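Local coordinates for protein rhodopsin (Todarodes pacificus, PDB 2Z73) that absorbs light through its retinal chromophore in photoreceptor cells and passes the signal to a Gq-type G protein, which activates phospholipase C, at residues S275-V280 and L299-A304; H20-E25 and D189-D194. One frame throughout, in Å; residues are numbered along the deposited sequence.

Contact 1: residues S275-V280 and L299-A304; sequences SPYAVV and LPVMFA
Helix segments 275-280 and 299-304 run roughly antiparallel, with 143° between their directions and local axes 8.2 Å apart, and Tyr277 and Pro300 lie closest across the gap, CA to CA 5.0 Å. They belong to transmembrane helices 6 and 7 of the seven-helix rhodopsin fold. Both are kinked at a proline: the backbone nitrogens of Pro276 and Tyr277 in one, and of Pro300 in the other, make no bond to the preceding turn. The proline in helix 6 is a hallmark of class A receptors.

Tyr277 is the main bridge. Near its backbone the packing is plain: CB sits 3.7 Å from the carbonyl O of Pro300, which Ala304 N also uses as its helical acceptor, and the methyl of Ala304 lies 4.2 Å from the same Tyr277 CB. One turn further on, Val280 CG2 meets the ring of Pro300 at CG, 4.4 Å away. Because Tyr277 holds its CG anti to the backbone N (chi1 -179°), the ring runs alongside Val301, both side chains pointing the same way. The contact borders the retinal pocket: Val301 and Ala278 both touch the chromophore, and Lys305, the retinal attachment site, directly follows Ala304. The Tyr277 hydroxyl is hydrogen-bonded to Glu180 and Ser187 of the second extracellular loop, which anchors the far end of the ring. Val301 CG2 then lies over one ring face in a CH-pi contact, 3.8 Å from the Tyr277 centroid and shifted toward the rim, with CE2 its nearest ring atom at 3.4 Å.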
loop_
_atom_site.group_PDB
_atom_site.type_symbol
_atom_site.label_atom_id
_atom_site.label_comp_id
_atom_site.label_asym_id
_atom_site.label_seq_id
_atom_site.Cartn_x
_atom_site.Cartn_y
_atom_site.Cartn_z
ATOM N N SER A 275 -0.882 -6.478 9.387
ATOM C CA SER A 275 -1.624 -7.139 10.454
ATOM C C SER A 275 -0.783 -7.689 11.595
ATOM O O SER A 275 -1.180 -7.590 12.750
ATOM C CB SER A 275 -2.511 -8.229 9.874
ATOM O OG SER A 275 -3.456 -7.650 8.984
ATOM N N PRO A 276 0.386 -8.274 11.298
ATOM C CA PRO A 276 1.182 -8.789 12.416
ATOM C C PRO A 276 1.526 -7.674 13.419
ATOM O O PRO A 276 1.146 -7.739 14.588
ATOM C CB PRO A 276 2.421 -9.347 11.722
ATOM C CG PRO A 276 1.884 -9.793 10.396
ATOM C CD PRO A 276 0.972 -8.667 10.005
ATOM N N TYR A 277 2.235 -6.650 12.937
ATOM C CA TYR A 277 2.651 -5.509 13.750
ATOM C C TYR A 277 1.447 -4.919 14.454
ATOM O O TYR A 277 1.502 -4.602 15.644
ATOM C CB TYR A 277 3.324 -4.442 12.873
ATOM C CG TYR A 277 3.819 -3.212 13.614
ATOM C CD1 TYR A 277 3.139 -1.993 13.532
ATOM C CD2 TYR A 277 4.956 -3.281 14.420
ATOM C CE1 TYR A 277 3.577 -0.873 14.238
ATOM C CE2 TYR A 277 5.411 -2.170 15.135
ATOM C CZ TYR A 277 4.720 -0.970 15.040
ATOM O OH TYR A 277 5.196 0.126 15.740
ATOM N N ALA A 278 0.354 -4.774 13.721
ATOM C CA ALA A 278 -0.860 -4.220 14.300
ATOM C C ALA A 278 -1.220 -5.008 15.553
ATOM O O ALA A 278 -1.486 -4.431 16.608
ATOM C CB ALA A 278 -1.996 -4.288 13.297
ATOM N N VAL A 279 -1.205 -6.332 15.425
ATOM C CA VAL A 279 -1.541 -7.216 16.525
ATOM C C VAL A 279 -0.611 -6.989 17.713
ATOM O O VAL A 279 -1.077 -6.758 18.830
ATOM C CB VAL A 279 -1.499 -8.704 16.068
ATOM C CG1 VAL A 279 -1.504 -9.643 17.263
ATOM C CG2 VAL A 279 -2.719 -9.003 15.199
ATOM N N VAL A 280 0.697 -7.043 17.479
ATOM C CA VAL A 280 1.649 -6.834 18.556
ATOM C C VAL A 280 1.398 -5.509 19.250
ATOM O O VAL A 280 1.637 -5.372 20.448
ATOM C CB VAL A 280 3.090 -6.816 18.055
ATOM C CG1 VAL A 280 4.046 -6.539 19.226
ATOM C CG2 VAL A 280 3.417 -8.140 17.383
ATOM N N LEU A 299 11.030 -7.036 14.645
ATOM C CA LEU A 299 10.876 -7.922 13.492
ATOM C C LEU A 299 9.562 -7.765 12.731
ATOM O O LEU A 299 9.547 -7.812 11.503
ATOM C CB LEU A 299 11.071 -9.380 13.911
ATOM C CG LEU A 299 12.499 -9.917 13.790
ATOM C CD1 LEU A 299 13.472 -9.050 14.575
ATOM C CD2 LEU A 299 12.536 -11.350 14.292
ATOM N N PRO A 300 8.439 -7.601 13.448
ATOM C CA PRO A 300 7.168 -7.439 12.744
ATOM C C PRO A 300 7.008 -6.050 12.122
ATOM O O PRO A 300 6.239 -5.883 11.168
ATOM C CB PRO A 300 6.136 -7.706 13.831
ATOM C CG PRO A 300 6.838 -8.673 14.704
ATOM C CD PRO A 300 8.198 -8.045 14.828
ATOM N N VAL A 301 7.716 -5.052 12.649
ATOM C CA VAL A 301 7.620 -3.706 12.074
ATOM C C VAL A 301 8.423 -3.645 10.775
ATOM O O VAL A 301 8.034 -2.962 9.837
ATOM C CB VAL A 301 8.128 -2.590 13.043
ATOM C CG1 VAL A 301 9.640 -2.534 13.033
ATOM C CG2 VAL A 301 7.552 -1.234 12.635
ATOM N N MET A 302 9.538 -4.361 10.721
ATOM C CA MET A 302 10.349 -4.394 9.506
ATOM C C MET A 302 9.510 -4.997 8.374
ATOM O O MET A 302 9.469 -4.478 7.257
ATOM C CB MET A 302 11.605 -5.252 9.721
ATOM C CG MET A 302 12.476 -4.776 10.858
ATOM S SD MET A 302 12.684 -2.979 10.802
ATOM C CE MET A 302 14.365 -2.876 10.184
ATOM N N PHE A 303 8.838 -6.098 8.681
ATOM C CA PHE A 303 7.982 -6.766 7.714
ATOM C C PHE A 303 6.957 -5.752 7.226
ATOM O O PHE A 303 6.690 -5.654 6.029
ATOM C CB PHE A 303 7.276 -7.954 8.378
ATOM C CG PHE A 303 6.611 -8.885 7.410
ATOM C CD1 PHE A 303 7.370 -9.636 6.522
ATOM C CD2 PHE A 303 5.220 -9.004 7.376
ATOM C CE1 PHE A 303 6.758 -10.498 5.604
ATOM C CE2 PHE A 303 4.591 -9.862 6.465
ATOM C CZ PHE A 303 5.364 -10.611 5.575
ATOM N N ALA A 304 6.389 -4.987 8.156
ATOM C CA ALA A 304 5.395 -3.969 7.798
ATOM C C ALA A 304 6.012 -2.882 6.919
ATOM O O ALA A 304 5.457 -2.528 5.879
ATOM C CB ALA A 304 4.773 -3.347 9.066
#

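Contact 2: residues H20-E25 and D189-D194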
loop_
_atom_site.group_PDB
_atom_site.type_symbol
_atom_site.label_atom_id
_atom_site.label_comp_id
_atom_site.label_asym_id
_atom_site.label_seq_id
_atom_site.Cartn_x
_atom_site.Cartn_y
_atom_site.Cartn_z
ATOM N N HIS A 20 10.272 5.184 26.568
ATOM C CA HIS A 20 9.315 4.630 27.512
ATOM C C HIS A 20 10.009 3.581 28.351
ATOM O O HIS A 20 10.783 2.777 27.830
ATOM C CB HIS A 20 8.144 3.978 26.791
ATOM C CG HIS A 20 7.030 3.577 27.702
ATOM N ND1 HIS A 20 7.145 2.542 28.603
ATOM C CD2 HIS A 20 5.787 4.090 27.870
ATOM C CE1 HIS A 20 6.021 2.436 29.289
ATOM N NE2 HIS A 20 5.181 3.363 28.864
ATOM N N PRO A 21 9.740 3.572 29.668
ATOM C CA PRO A 21 10.325 2.629 30.622
ATOM C C PRO A 21 10.307 1.192 30.118
ATOM O O PRO A 21 11.242 0.427 30.347
ATOM C CB PRO A 21 9.454 2.818 31.852
ATOM C CG PRO A 21 9.125 4.263 31.789
ATOM C CD PRO A 21 8.768 4.452 30.342
ATOM N N HIS A 22 9.235 0.831 29.424
ATOM C CA HIS A 22 9.102 -0.517 28.909
ATOM C C HIS A 22 10.268 -0.988 28.059
ATOM O O HIS A 22 10.706 -2.130 28.188
ATOM C CB HIS A 22 7.828 -0.671 28.095
ATOM C CG HIS A 22 7.759 -1.974 27.373
ATOM N ND1 HIS A 22 7.914 -3.182 28.017
ATOM C CD2 HIS A 22 7.611 -2.264 26.059
ATOM C CE1 HIS A 22 7.864 -4.161 27.132
ATOM N NE2 HIS A 22 7.681 -3.631 25.936
ATOM N N TRP A 23 10.771 -0.126 27.186
ATOM C CA TRP A 23 11.887 -0.516 26.322
ATOM C C TRP A 23 13.216 -0.447 27.063
ATOM O O TRP A 23 14.226 -0.972 26.610
ATOM C CB TRP A 23 11.950 0.390 25.081
ATOM C CG TRP A 23 10.694 0.404 24.248
ATOM C CD1 TRP A 23 9.872 1.469 24.033
ATOM C CD2 TRP A 23 10.118 -0.693 23.526
ATOM N NE1 TRP A 23 8.824 1.109 23.227
ATOM C CE2 TRP A 23 8.951 -0.214 22.902
ATOM C CE3 TRP A 23 10.476 -2.033 23.350
ATOM C CZ2 TRP A 23 8.134 -1.027 22.111
ATOM C CZ3 TRP A 23 9.664 -2.847 22.565
ATOM C CH2 TRP A 23 8.504 -2.340 21.953
ATOM N N ARG A 24 13.199 0.190 28.224
ATOM C CA ARG A 24 14.398 0.373 29.028
ATOM C C ARG A 24 14.815 -0.813 29.871
ATOM O O ARG A 24 15.963 -0.901 30.287
ATOM C CB ARG A 24 14.198 1.599 29.915
ATOM C CG ARG A 24 14.044 2.863 29.099
ATOM C CD ARG A 24 13.123 3.879 29.721
ATOM N NE ARG A 24 13.605 4.402 30.993
ATOM C CZ ARG A 24 13.247 5.585 31.491
ATOM N NH1 ARG A 24 12.408 6.375 30.822
ATOM N NH2 ARG A 24 13.712 5.972 32.675
ATOM N N GLU A 25 13.899 -1.734 30.129
ATOM C CA GLU A 25 14.242 -2.871 30.961
ATOM C C GLU A 25 14.960 -3.989 30.211
ATOM O O GLU A 25 15.463 -4.930 30.820
ATOM C CB GLU A 25 12.981 -3.424 31.624
ATOM C CG GLU A 25 12.172 -4.322 30.735
ATOM C CD GLU A 25 10.826 -4.631 31.321
ATOM O OE1 GLU A 25 10.309 -5.737 31.058
ATOM O OE2 GLU A 25 10.278 -3.769 32.037
ATOM N N ASP A 189 2.642 5.749 19.884
ATOM C CA ASP A 189 2.735 5.143 21.212
ATOM C C ASP A 189 1.584 4.160 21.465
ATOM O O ASP A 189 0.436 4.565 21.668
ATOM C CB ASP A 189 2.734 6.247 22.269
ATOM C CG ASP A 189 3.079 5.737 23.643
ATOM O OD1 ASP A 189 3.339 4.524 23.788
ATOM O OD2 ASP A 189 3.091 6.559 24.580
ATOM N N TYR A 190 1.903 2.867 21.439
ATOM C CA TYR A 190 0.905 1.818 21.665
ATOM C C TYR A 190 1.082 1.213 23.051
ATOM O O TYR A 190 0.433 0.231 23.402
ATOM C CB TYR A 190 1.022 0.725 20.595
ATOM C CG TYR A 190 2.440 0.256 20.332
ATOM C CD1 TYR A 190 3.056 0.484 19.098
ATOM C CD2 TYR A 190 3.173 -0.400 21.318
ATOM C CE1 TYR A 190 4.365 0.070 18.854
ATOM C CE2 TYR A 190 4.483 -0.814 21.087
ATOM C CZ TYR A 190 5.074 -0.574 19.849
ATOM O OH TYR A 190 6.375 -0.963 19.620
ATOM N N ILE A 191 1.964 1.816 23.837
ATOM C CA ILE A 191 2.222 1.344 25.188
ATOM C C ILE A 191 1.388 2.121 26.222
ATOM O O ILE A 191 0.617 1.528 26.976
ATOM C CB ILE A 191 3.714 1.469 25.513
ATOM C CG1 ILE A 191 4.515 0.558 24.574
ATOM C CG2 ILE A 191 3.956 1.118 26.954
ATOM C CD1 ILE A 191 6.024 0.703 24.712
ATOM N N SER A 192 1.542 3.440 26.251
ATOM C CA SER A 192 0.783 4.279 27.173
ATOM C C SER A 192 -0.701 3.953 27.063
ATOM O O SER A 192 -1.236 3.853 25.961
ATOM C CB SER A 192 1.004 5.755 26.848
ATOM O OG SER A 192 2.331 6.141 27.155
ATOM N N ARG A 193 -1.366 3.804 28.206
ATOM C CA ARG A 193 -2.779 3.448 28.216
ATOM C C ARG A 193 -3.764 4.497 28.715
ATOM O O ARG A 193 -4.872 4.154 29.137
ATOM C CB ARG A 193 -2.970 2.165 29.006
ATOM C CG ARG A 193 -2.116 1.037 28.497
ATOM C CD ARG A 193 -2.523 -0.269 29.114
ATOM N NE ARG A 193 -1.786 -1.395 28.552
ATOM C CZ ARG A 193 -2.010 -2.658 28.886
ATOM N NH1 ARG A 193 -1.302 -3.627 28.334
ATOM N NH2 ARG A 193 -2.950 -2.947 29.770
ATOM N N ASP A 194 -3.376 5.769 28.656
ATOM C CA ASP A 194 -4.259 6.842 29.100
ATOM C C ASP A 194 -5.403 7.006 28.125
ATOM O O ASP A 194 -5.334 6.551 26.983
ATOM C CB ASP A 194 -3.507 8.163 29.211
ATOM C CG ASP A 194 -2.782 8.517 27.944
ATOM O OD1 ASP A 194 -1.623 8.077 27.785
ATOM O OD2 ASP A 194 -3.378 9.222 27.104
#
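Ile191 touches three aromatic residues of 20-25 with its two ends. Its CG2 methyl lies over one face of the His20 imidazole in a CH-pi contact, 3.4 Å from the ring centroid and shifted toward the rim, while Pro21 CD covers the opposite face. The other branch, CG1, stands beside the backbone N (chi1 -63°) and carries CD1 toward Trp23, 3.2 Å from NE1, a close approach. The same CD1 meets the edge of His22 at CD2. His22 in turn sets CD2 over the centre of the indole, 3.8 Å above its plane. Farther along, Tyr190 crosses Trp23 at about a right angle, its OH lying 3.1 Å from Trp23 CZ2 near the indole plane.

A second shell fixes these groups. His20 is an N-cap: its ND1 accepts from His22 N at 2.8 Å, nearly straight (168°) and in the imidazole plane, which fixes the ring's rotation. Across from it, Asp189 OD1 takes Ile191 N, making an Asx turn, and Ser192 N from the same face of the carboxylate, while OD2 accepts Ser192 OG on its syn side at 2.7 Å. His22 NE2 is bonded to Val292 O, and the Tyr190 hydroxyl to Glu180. The N-terminal segment packs on this Asx turn of the second extracellular loop as part of the extracellular cap of an opsin.

From the N terminus, segment 20-25 comes first, in the extracellular tail. The chain then passes through transmembrane helices 1 to 4 and the 177-179/186-188 hairpin before 189-194 returns to that tail, so contact 2 closes a long loop of 163 residues. Helix 195-224 follows, and contact 1 closes a much shorter one: 18 residues around the extracellular turn joining transmembrane helices 6 and 7. The two are in series, neither nested nor crossed, with centres about 17 Å apart. They meet where Tyr277 OH packs 3.2 Å from Tyr190 CE1, and Glu180 is shared by both contacts, linking this pair of transmembrane helices to the extracellular cap.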